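Local coordinates for plasmodesmata-located protein 8 (Arabidopsis thaliana, PDB 6GRF) that probably modulates cell-to-cell trafficking at plasmodesmata and carries two tandem cysteine-rich DUF26 domains in its ectodomain, at residues 7-12 with 199-204; 82-87 with 98-103; 181-186 with 205-210. All coordinates share one frame; numbering follows the deposited sequence.

The three contacts report on two DUF26 domains of like topology and on their junction. Interaction 2 packs helix 74-91 on strand 98-102 of the first domain's antiparallel sheet, and interaction 3 ties helix 176-193 to strand 207-213 of the second. Interaction 1 joins strand 8-13 to strand 199-204, each a sheet neighbour of the strand used in interaction 2 or 3. Its centre lies about 12 Å from each of the other two centres, which are about 20 Å apart on opposite sides of the chain's centre. Along the chain, interaction 2 is nested within interaction 1 and closes before interaction 3 opens; interaction 1, between them, brings the two sheets together by side chains.

Interaction 1: 7-12 with 199-204; sequences IFIYGG and AAEVYL
The aromatic rings of Tyr10 and Tyr203 meet obliquely, with centroids 5.7 Å apart and planes inclined at 56°. Tyr208 stacks on one side of the Tyr203 ring; Tyr10 and Ile9 approach slantwise from the opposite side, and the carboxylate carbon of Glu201 lies in plane at the ring's edge. On the strand of Tyr10 itself, one face of the Phe8 ring carries the backbone N of Tyr10 above its centre.

Tyr10 touches with a single corner: its CE2 is 3.8 Å from Tyr203 CB and nearly as close to Tyr203 CG. With chi1 at 83°, CG of Tyr10 is held between the backbone N and the carbonyl carbon, and from there the ring reaches across to the base of Tyr203. Ile9 takes the phenol end of the Tyr203 ring. Its CG2 branch lies 3.8 Å from Tyr203 CE2, while its CD1 comes to 3.2 Å from Tyr203 OH, a tight approach; the two side chains cross at about a right angle.

Successive residues of a regular strand point to alternate sides, yet Ile9 and Tyr10 both face 199-204. A classic beta bulge opposite Gln101, whose backbone bonds to both residues, makes this possible. The segments belong to different five-stranded sheets, one in each DUF26 domain, and their axes approach to 10.0 Å without any hydrogen bond between them: the contact is side-chain packing at the domain interface.

Tyr203 OH donates to Glu201 OE1 at 3.1 Å, arriving from above the carboxylate plane, 59° out of it. This bond restrains the phenol end against which Ile9 packs. Lys126 and Arg210 also pack on Glu201, and Arg210 on Tyr203 as well.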
loop_
_atom_site.group_PDB
_atom_site.type_symbol
_atom_site.label_atom_id
_atom_site.label_comp_id
_atom_site.label_asym_id
_atom_site.label_seq_id
_atom_site.Cartn_x
_atom_site.Cartn_y
_atom_site.Cartn_z
ATOM N N ILE A 7 -11.281 -6.516 2.742
ATOM C CA ILE A 7 -11.765 -6.391 1.345
ATOM C C ILE A 7 -10.605 -6.035 0.393
ATOM O O ILE A 7 -9.651 -5.345 0.758
ATOM C CB ILE A 7 -12.943 -5.398 1.230
ATOM C CG1 ILE A 7 -12.531 -3.953 1.520
ATOM C CG2 ILE A 7 -14.110 -5.836 2.102
ATOM C CD1 ILE A 7 -12.395 -3.090 0.282
ATOM N N PHE A 8 -10.739 -6.513 -0.849
ATOM C CA PHE A 8 -9.729 -6.452 -1.892
ATOM C C PHE A 8 -9.709 -5.058 -2.528
ATOM O O PHE A 8 -10.728 -4.601 -2.992
ATOM C CB PHE A 8 -10.031 -7.507 -2.959
ATOM C CG PHE A 8 -9.069 -7.529 -4.116
ATOM C CD1 PHE A 8 -7.855 -8.186 -4.017
ATOM C CD2 PHE A 8 -9.375 -6.890 -5.305
ATOM C CE1 PHE A 8 -6.962 -8.195 -5.079
ATOM C CE2 PHE A 8 -8.482 -6.901 -6.366
ATOM C CZ PHE A 8 -7.274 -7.551 -6.252
ATOM N N ILE A 9 -8.533 -4.414 -2.575
ATOM C CA ILE A 9 -8.386 -3.119 -3.237
ATOM C C ILE A 9 -7.727 -3.319 -4.604
ATOM O O ILE A 9 -8.333 -3.001 -5.621
ATOM C CB ILE A 9 -7.634 -2.113 -2.347
ATOM C CG1 ILE A 9 -8.405 -1.895 -1.044
ATOM C CG2 ILE A 9 -7.395 -0.803 -3.090
ATOM C CD1 ILE A 9 -7.792 -0.887 -0.119
ATOM N N TYR A 10 -6.500 -3.850 -4.631
ATOM C CA TYR A 10 -5.818 -4.101 -5.890
ATOM C C TYR A 10 -4.702 -5.134 -5.686
ATOM O O TYR A 10 -4.194 -5.319 -4.585
ATOM C CB TYR A 10 -5.257 -2.808 -6.495
ATOM C CG TYR A 10 -3.922 -2.359 -5.953
ATOM C CD1 TYR A 10 -2.729 -2.814 -6.500
ATOM C CD2 TYR A 10 -3.845 -1.467 -4.895
ATOM C CE1 TYR A 10 -1.501 -2.406 -6.001
ATOM C CE2 TYR A 10 -2.624 -1.049 -4.385
ATOM C CZ TYR A 10 -1.448 -1.523 -4.937
ATOM O OH TYR A 10 -0.252 -1.116 -4.430
ATOM N N GLY A 11 -4.341 -5.786 -6.788
ATOM C CA GLY A 11 -3.228 -6.715 -6.847
ATOM C C GLY A 11 -2.536 -6.638 -8.197
ATOM O O GLY A 11 -3.146 -6.243 -9.202
ATOM N N GLY A 12 -1.249 -6.997 -8.216
ATOM C CA GLY A 12 -0.461 -7.043 -9.445
ATOM C C GLY A 12 0.643 -8.071 -9.315
ATOM O O GLY A 12 1.179 -8.262 -8.226
ATOM N N ALA A 199 -14.995 11.601 -3.576
ATOM C CA ALA A 199 -14.152 10.649 -2.912
ATOM C C ALA A 199 -13.191 10.052 -3.939
ATOM O O ALA A 199 -13.587 9.761 -5.049
ATOM C CB ALA A 199 -14.997 9.581 -2.262
ATOM N N ALA A 200 -11.930 9.888 -3.550
ATOM C CA ALA A 200 -10.952 9.241 -4.408
ATOM C C ALA A 200 -9.832 8.618 -3.573
ATOM O O ALA A 200 -9.654 8.964 -2.425
ATOM C CB ALA A 200 -10.400 10.241 -5.382
ATOM N N GLU A 201 -9.077 7.705 -4.195
ATOM C CA GLU A 201 -7.928 7.049 -3.571
ATOM C C GLU A 201 -6.816 6.905 -4.616
ATOM O O GLU A 201 -7.081 6.617 -5.764
ATOM C CB GLU A 201 -8.333 5.718 -2.928
ATOM C CG GLU A 201 -9.207 4.804 -3.782
ATOM C CD GLU A 201 -9.633 3.495 -3.104
ATOM O OE1 GLU A 201 -9.479 3.393 -1.853
ATOM O OE2 GLU A 201 -10.115 2.559 -3.814
ATOM N N VAL A 202 -5.577 7.172 -4.196
ATOM C CA VAL A 202 -4.397 6.937 -5.002
ATOM C C VAL A 202 -3.385 6.107 -4.204
ATOM O O VAL A 202 -3.020 6.447 -3.064
ATOM C CB VAL A 202 -3.778 8.259 -5.480
ATOM C CG1 VAL A 202 -2.333 8.084 -5.915
ATOM C CG2 VAL A 202 -4.608 8.862 -6.596
ATOM N N TYR A 203 -2.921 5.020 -4.832
ATOM C CA TYR A 203 -1.943 4.123 -4.249
ATOM C C TYR A 203 -0.684 4.146 -5.116
ATOM O O TYR A 203 -0.744 3.810 -6.290
ATOM C CB TYR A 203 -2.496 2.705 -4.156
ATOM C CG TYR A 203 -3.675 2.561 -3.233
ATOM C CD1 TYR A 203 -3.506 2.150 -1.925
ATOM C CD2 TYR A 203 -4.958 2.828 -3.670
ATOM C CE1 TYR A 203 -4.582 2.018 -1.067
ATOM C CE2 TYR A 203 -6.046 2.707 -2.825
ATOM C CZ TYR A 203 -5.853 2.310 -1.519
ATOM O OH TYR A 203 -6.916 2.177 -0.685
ATOM N N LEU A 204 0.423 4.594 -4.525
ATOM C CA LEU A 204 1.720 4.531 -5.159
ATOM C C LEU A 204 2.480 3.338 -4.579
ATOM O O LEU A 204 1.985 2.658 -3.697
ATOM C CB LEU A 204 2.464 5.845 -4.916
ATOM C CG LEU A 204 1.690 7.108 -5.285
ATOM C CD1 LEU A 204 2.588 8.325 -5.173
ATOM C CD2 LEU A 204 1.097 6.999 -6.683
#

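Interaction 2: 82-87 with 98-103; sequences QTSVDQ and ASLQLE
Helix-on-sheet packing in the first DUF26 domain brings Ser84 and Gln87 of helix 74-91 against Leu100 and Leu102 of strand 98-102. The two leucines are alternate strand residues, so both project to the helix side of the sheet. The axes of segments 82-87 and 98-102 approach to 9.2 Å at 137°, and the closest CA pair is Ser84 and Leu100.

Leu100 enters with its CD2 methyl, which rests 3.4 Å from the carbonyl oxygen Ser84 O and 3.8 Å from Gln87 CG. The Gln87 chain has CG anti to its backbone N (chi1 174°) and bends at the next bond, laying its aliphatic part across Leu100 at about a right angle. Leu102 CD1 takes the neighbouring place, 4.1 Å from Ser84 CB, and reaches the Thr83 methyl, CG2, at 4.3 Å. Thr83 turns its hydroxyl to Lys79 O one helical turn back, leaving the methyl for the leucine. Ser84 OG is buried here beside Leu100 CD2, at 3.8 Å, and has no polar partner in the model.

Ser84 also touches Cys105 and Leu107 on the adjoining strand 105-110, Phe8 of strand 8-13 packs against Gln87 and Leu100, and on the far side of the helix Val85 meets helix 23-39.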
loop_
_atom_site.group_PDB
_atom_site.type_symbol
_atom_site.label_atom_id
_atom_site.label_comp_id
_atom_site.label_asym_id
_atom_site.label_seq_id
_atom_site.Cartn_x
_atom_site.Cartn_y
_atom_site.Cartn_z
ATOM N N GLN A 82 -2.487 -13.016 7.299
ATOM C CA GLN A 82 -2.731 -14.420 6.964
ATOM C C GLN A 82 -3.616 -14.484 5.711
ATOM O O GLN A 82 -3.333 -15.253 4.796
ATOM C CB GLN A 82 -3.337 -15.180 8.148
ATOM C CG GLN A 82 -3.582 -16.666 7.890
ATOM C CD GLN A 82 -2.337 -17.406 7.456
ATOM O OE1 GLN A 82 -2.106 -17.618 6.266
ATOM N NE2 GLN A 82 -1.515 -17.799 8.416
ATOM N N THR A 83 -4.664 -13.659 5.667
ATOM C CA THR A 83 -5.593 -13.629 4.531
ATOM C C THR A 83 -4.839 -13.215 3.258
ATOM O O THR A 83 -5.084 -13.726 2.154
ATOM C CB THR A 83 -6.775 -12.692 4.819
ATOM O OG1 THR A 83 -7.364 -13.089 6.056
ATOM C CG2 THR A 83 -7.820 -12.712 3.725
ATOM N N SER A 84 -3.926 -12.270 3.449
ATOM C CA SER A 84 -3.135 -11.660 2.416
ATOM C C SER A 84 -2.166 -12.683 1.785
ATOM O O SER A 84 -2.022 -12.767 0.562
ATOM C CB SER A 84 -2.433 -10.469 3.023
ATOM O OG SER A 84 -1.330 -10.067 2.261
ATOM N N VAL A 85 -1.522 -13.486 2.629
ATOM C CA VAL A 85 -0.573 -14.504 2.163
ATOM C C VAL A 85 -1.319 -15.554 1.313
ATOM O O VAL A 85 -0.824 -15.972 0.258
ATOM C CB VAL A 85 0.196 -15.106 3.354
ATOM C CG1 VAL A 85 0.863 -16.428 3.018
ATOM C CG2 VAL A 85 1.219 -14.114 3.880
ATOM N N ASP A 86 -2.527 -15.937 1.737
ATOM C CA ASP A 86 -3.341 -16.869 0.988
ATOM C C ASP A 86 -3.771 -16.228 -0.335
ATOM O O ASP A 86 -3.647 -16.825 -1.381
ATOM C CB ASP A 86 -4.539 -17.330 1.813
ATOM C CG ASP A 86 -4.133 -18.180 3.005
ATOM O OD1 ASP A 86 -3.341 -19.132 2.797
ATOM O OD2 ASP A 86 -4.602 -17.882 4.132
ATOM N N GLN A 87 -4.268 -14.995 -0.283
ATOM C CA GLN A 87 -4.808 -14.356 -1.485
ATOM C C GLN A 87 -3.705 -14.137 -2.534
ATOM O O GLN A 87 -3.951 -14.337 -3.716
ATOM C CB GLN A 87 -5.502 -13.038 -1.125
ATOM C CG GLN A 87 -5.980 -12.232 -2.329
ATOM C CD GLN A 87 -7.232 -12.750 -2.997
ATOM O OE1 GLN A 87 -7.873 -13.700 -2.546
ATOM N NE2 GLN A 87 -7.606 -12.109 -4.092
ATOM N N ALA A 98 5.047 -9.800 -6.845
ATOM C CA ALA A 98 3.626 -9.650 -6.589
ATOM C C ALA A 98 3.409 -8.602 -5.499
ATOM O O ALA A 98 4.239 -8.431 -4.596
ATOM C CB ALA A 98 3.014 -10.967 -6.180
ATOM N N SER A 99 2.280 -7.905 -5.599
ATOM C CA SER A 99 1.833 -7.031 -4.535
ATOM C C SER A 99 0.311 -7.151 -4.396
ATOM O O SER A 99 -0.393 -7.496 -5.351
ATOM C CB SER A 99 2.280 -5.621 -4.773
ATOM O OG SER A 99 1.678 -5.112 -5.946
ATOM N N LEU A 100 -0.166 -6.893 -3.178
ATOM C CA LEU A 100 -1.557 -7.041 -2.831
ATOM C C LEU A 100 -1.918 -6.030 -1.747
ATOM O O LEU A 100 -1.299 -6.008 -0.688
ATOM C CB LEU A 100 -1.805 -8.456 -2.314
ATOM C CG LEU A 100 -3.204 -8.670 -1.746
ATOM C CD1 LEU A 100 -4.242 -8.618 -2.857
ATOM C CD2 LEU A 100 -3.283 -9.984 -0.989
ATOM N N GLN A 101 -2.969 -5.252 -2.016
ATOM C CA GLN A 101 -3.482 -4.277 -1.093
ATOM C C GLN A 101 -4.917 -4.675 -0.733
ATOM O O GLN A 101 -5.804 -4.711 -1.597
ATOM C CB GLN A 101 -3.376 -2.890 -1.727
ATOM C CG GLN A 101 -3.912 -1.766 -0.852
ATOM C CD GLN A 101 -2.970 -1.349 0.247
ATOM O OE1 GLN A 101 -3.299 -1.449 1.425
ATOM N NE2 GLN A 101 -1.807 -0.842 -0.123
ATOM N N LEU A 102 -5.098 -5.057 0.534
ATOM C CA LEU A 102 -6.400 -5.201 1.160
ATOM C C LEU A 102 -6.669 -3.918 1.947
ATOM O O LEU A 102 -5.747 -3.127 2.163
ATOM C CB LEU A 102 -6.394 -6.427 2.079
ATOM C CG LEU A 102 -5.980 -7.758 1.440
ATOM C CD1 LEU A 102 -6.204 -8.909 2.404
ATOM C CD2 LEU A 102 -6.734 -8.024 0.146
ATOM N N GLU A 103 -7.912 -3.721 2.391
ATOM C CA GLU A 103 -8.243 -2.526 3.160
ATOM C C GLU A 103 -7.278 -2.372 4.348
ATOM O O GLU A 103 -6.818 -1.276 4.638
ATOM C CB GLU A 103 -9.699 -2.569 3.626
ATOM C CG GLU A 103 -10.114 -1.367 4.461
ATOM C CD GLU A 103 -9.775 -0.012 3.854
ATOM O OE1 GLU A 103 -10.043 0.188 2.637
ATOM O OE2 GLU A 103 -9.222 0.841 4.593
#

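Interaction 3: 181-186 with 205-210; sequences ACLAES and AQCYAR
Helix 181-186 runs over strand 207-210 at 41°, the axes 7.8 Å apart, with CA atoms coming closest at Cys182 and Cys207 and again, one helical turn on, at Ser186 and Ala209. The first of these pairs is the disulfide: Cys182 SG and Cys207 SG are bonded at 2.1 Å with a torsion of -93° about the S-S bond. The Cys182 sulfur lies anti to its own backbone N (chi1 -169°), extending from the helix to meet the strand.

Leu183 approaches with one branch, Leu183 CD2 lying 3.9 Å from Cys207 CB. The same methyl, Leu183 CD2, is 3.7 Å from Tyr208 O. At the second pair the side chains are small: Ser186 CB meets Ala209 CB at 4.0 Å, consistent with the close approach of the backbones there. Ser186 OG, 3.8 Å from Cys207 SG, is buried without a polar partner in the model. Gln206 passes its CB by the disulfide but sends its amide to Asp173 and the Lys117 carbonyl.

With no hydrogen bond between the segments, one covalent link among mostly apolar contacts joins helix 176-193 to the sheet of the second DUF26 domain, a chemistry suited to a probably extracellular, oxidising setting.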
loop_
_atom_site.group_PDB
_atom_site.type_symbol
_atom_site.label_atom_id
_atom_site.label_comp_id
_atom_site.label_asym_id
_atom_site.label_seq_id
_atom_site.Cartn_x
_atom_site.Cartn_y
_atom_site.Cartn_z
ATOM N N ALA A 181 7.782 13.203 0.195
ATOM C CA ALA A 181 7.821 13.279 -1.275
ATOM C C ALA A 181 6.806 12.306 -1.892
ATOM O O ALA A 181 6.149 12.642 -2.875
ATOM C CB ALA A 181 9.228 13.000 -1.763
ATOM N N CYS A 182 6.681 11.105 -1.315
ATOM C CA CYS A 182 5.762 10.113 -1.817
ATOM C C CYS A 182 4.321 10.630 -1.679
ATOM O O CYS A 182 3.535 10.553 -2.620
ATOM C CB CYS A 182 5.955 8.784 -1.093
ATOM S SG CYS A 182 5.072 7.388 -1.844
ATOM N N LEU A 183 3.982 11.154 -0.498
ATOM C CA LEU A 183 2.615 11.643 -0.236
ATOM C C LEU A 183 2.342 12.900 -1.067
ATOM O O LEU A 183 1.240 13.061 -1.562
ATOM C CB LEU A 183 2.423 11.900 1.261
ATOM C CG LEU A 183 2.323 10.632 2.101
ATOM C CD1 LEU A 183 2.225 10.955 3.576
ATOM C CD2 LEU A 183 1.147 9.791 1.657
ATOM N N ALA A 184 3.359 13.747 -1.249
ATOM C CA ALA A 184 3.240 14.929 -2.117
ATOM C C ALA A 184 2.806 14.491 -3.521
ATOM O O ALA A 184 1.909 15.073 -4.093
ATOM C CB ALA A 184 4.533 15.714 -2.164
ATOM N N GLU A 185 3.424 13.430 -4.045
ATOM C CA GLU A 185 3.054 12.908 -5.347
ATOM C C GLU A 185 1.629 12.326 -5.317
ATOM O O GLU A 185 0.911 12.459 -6.284
ATOM C CB GLU A 185 4.082 11.868 -5.809
ATOM C CG GLU A 185 3.790 11.275 -7.183
ATOM C CD GLU A 185 4.001 12.222 -8.350
ATOM O OE1 GLU A 185 4.485 13.350 -8.113
ATOM O OE2 GLU A 185 3.692 11.823 -9.498
ATOM N N SER A 186 1.249 11.631 -4.241
ATOM C CA SER A 186 -0.106 11.061 -4.098
ATOM C C SER A 186 -1.181 12.139 -4.257
ATOM O O SER A 186 -2.161 11.958 -4.956
ATOM C CB SER A 186 -0.294 10.421 -2.762
ATOM O OG SER A 186 -0.029 9.044 -2.843
ATOM N N ALA A 205 3.684 3.099 -5.100
ATOM C CA ALA A 205 4.497 1.947 -4.702
ATOM C C ALA A 205 4.742 1.928 -3.184
ATOM O O ALA A 205 4.704 0.856 -2.587
ATOM C CB ALA A 205 5.792 1.947 -5.474
ATOM N N GLN A 206 4.966 3.095 -2.561
ATOM C CA GLN A 206 5.449 3.144 -1.162
ATOM C C GLN A 206 4.535 3.973 -0.229
ATOM O O GLN A 206 4.874 4.180 0.950
ATOM C CB GLN A 206 6.872 3.698 -1.158
ATOM C CG GLN A 206 7.889 2.808 -1.868
ATOM C CD GLN A 206 8.530 1.818 -0.924
ATOM O OE1 GLN A 206 7.856 1.174 -0.127
ATOM N NE2 GLN A 206 9.849 1.714 -0.991
ATOM N N CYS A 207 3.376 4.422 -0.722
ATOM C CA CYS A 207 2.433 5.199 0.095
ATOM C C CYS A 207 1.063 5.214 -0.579
ATOM O O CYS A 207 0.930 4.797 -1.735
ATOM C CB CYS A 207 2.919 6.627 0.311
ATOM S SG CYS A 207 3.055 7.619 -1.202
ATOM N N TYR A 208 0.051 5.669 0.168
ATOM C CA TYR A 208 -1.242 5.971 -0.422
ATOM C C TYR A 208 -1.966 7.064 0.378
ATOM O O TYR A 208 -1.606 7.399 1.496
ATOM C CB TYR A 208 -2.108 4.718 -0.543
ATOM C CG TYR A 208 -2.639 4.140 0.743
ATOM C CD1 TYR A 208 -1.954 3.146 1.426
ATOM C CD2 TYR A 208 -3.866 4.531 1.249
ATOM C CE1 TYR A 208 -2.469 2.572 2.580
ATOM C CE2 TYR A 208 -4.390 3.981 2.409
ATOM C CZ TYR A 208 -3.692 2.992 3.078
ATOM O OH TYR A 208 -4.211 2.442 4.218
ATOM N N ALA A 209 -3.011 7.596 -0.245
ATOM C CA ALA A 209 -3.811 8.665 0.294
ATOM C C ALA A 209 -5.215 8.570 -0.305
ATOM O O ALA A 209 -5.362 8.248 -1.486
ATOM C CB ALA A 209 -3.160 9.984 -0.015
ATOM N N ARG A 210 -6.216 8.820 0.549
ATOM C CA ARG A 210 -7.639 8.735 0.233
ATOM C C ARG A 210 -8.318 9.967 0.830
ATOM O O ARG A 210 -7.922 10.431 1.866
ATOM C CB ARG A 210 -8.360 7.547 0.893
ATOM C CG ARG A 210 -7.755 6.175 0.656
ATOM C CD ARG A 210 -8.731 5.023 0.873
ATOM N NE ARG A 210 -8.875 4.656 2.274
ATOM C CZ ARG A 210 -9.749 5.210 3.109
ATOM N NH1 ARG A 210 -10.603 6.112 2.650
ATOM N NH2 ARG A 210 -9.760 4.867 4.390
#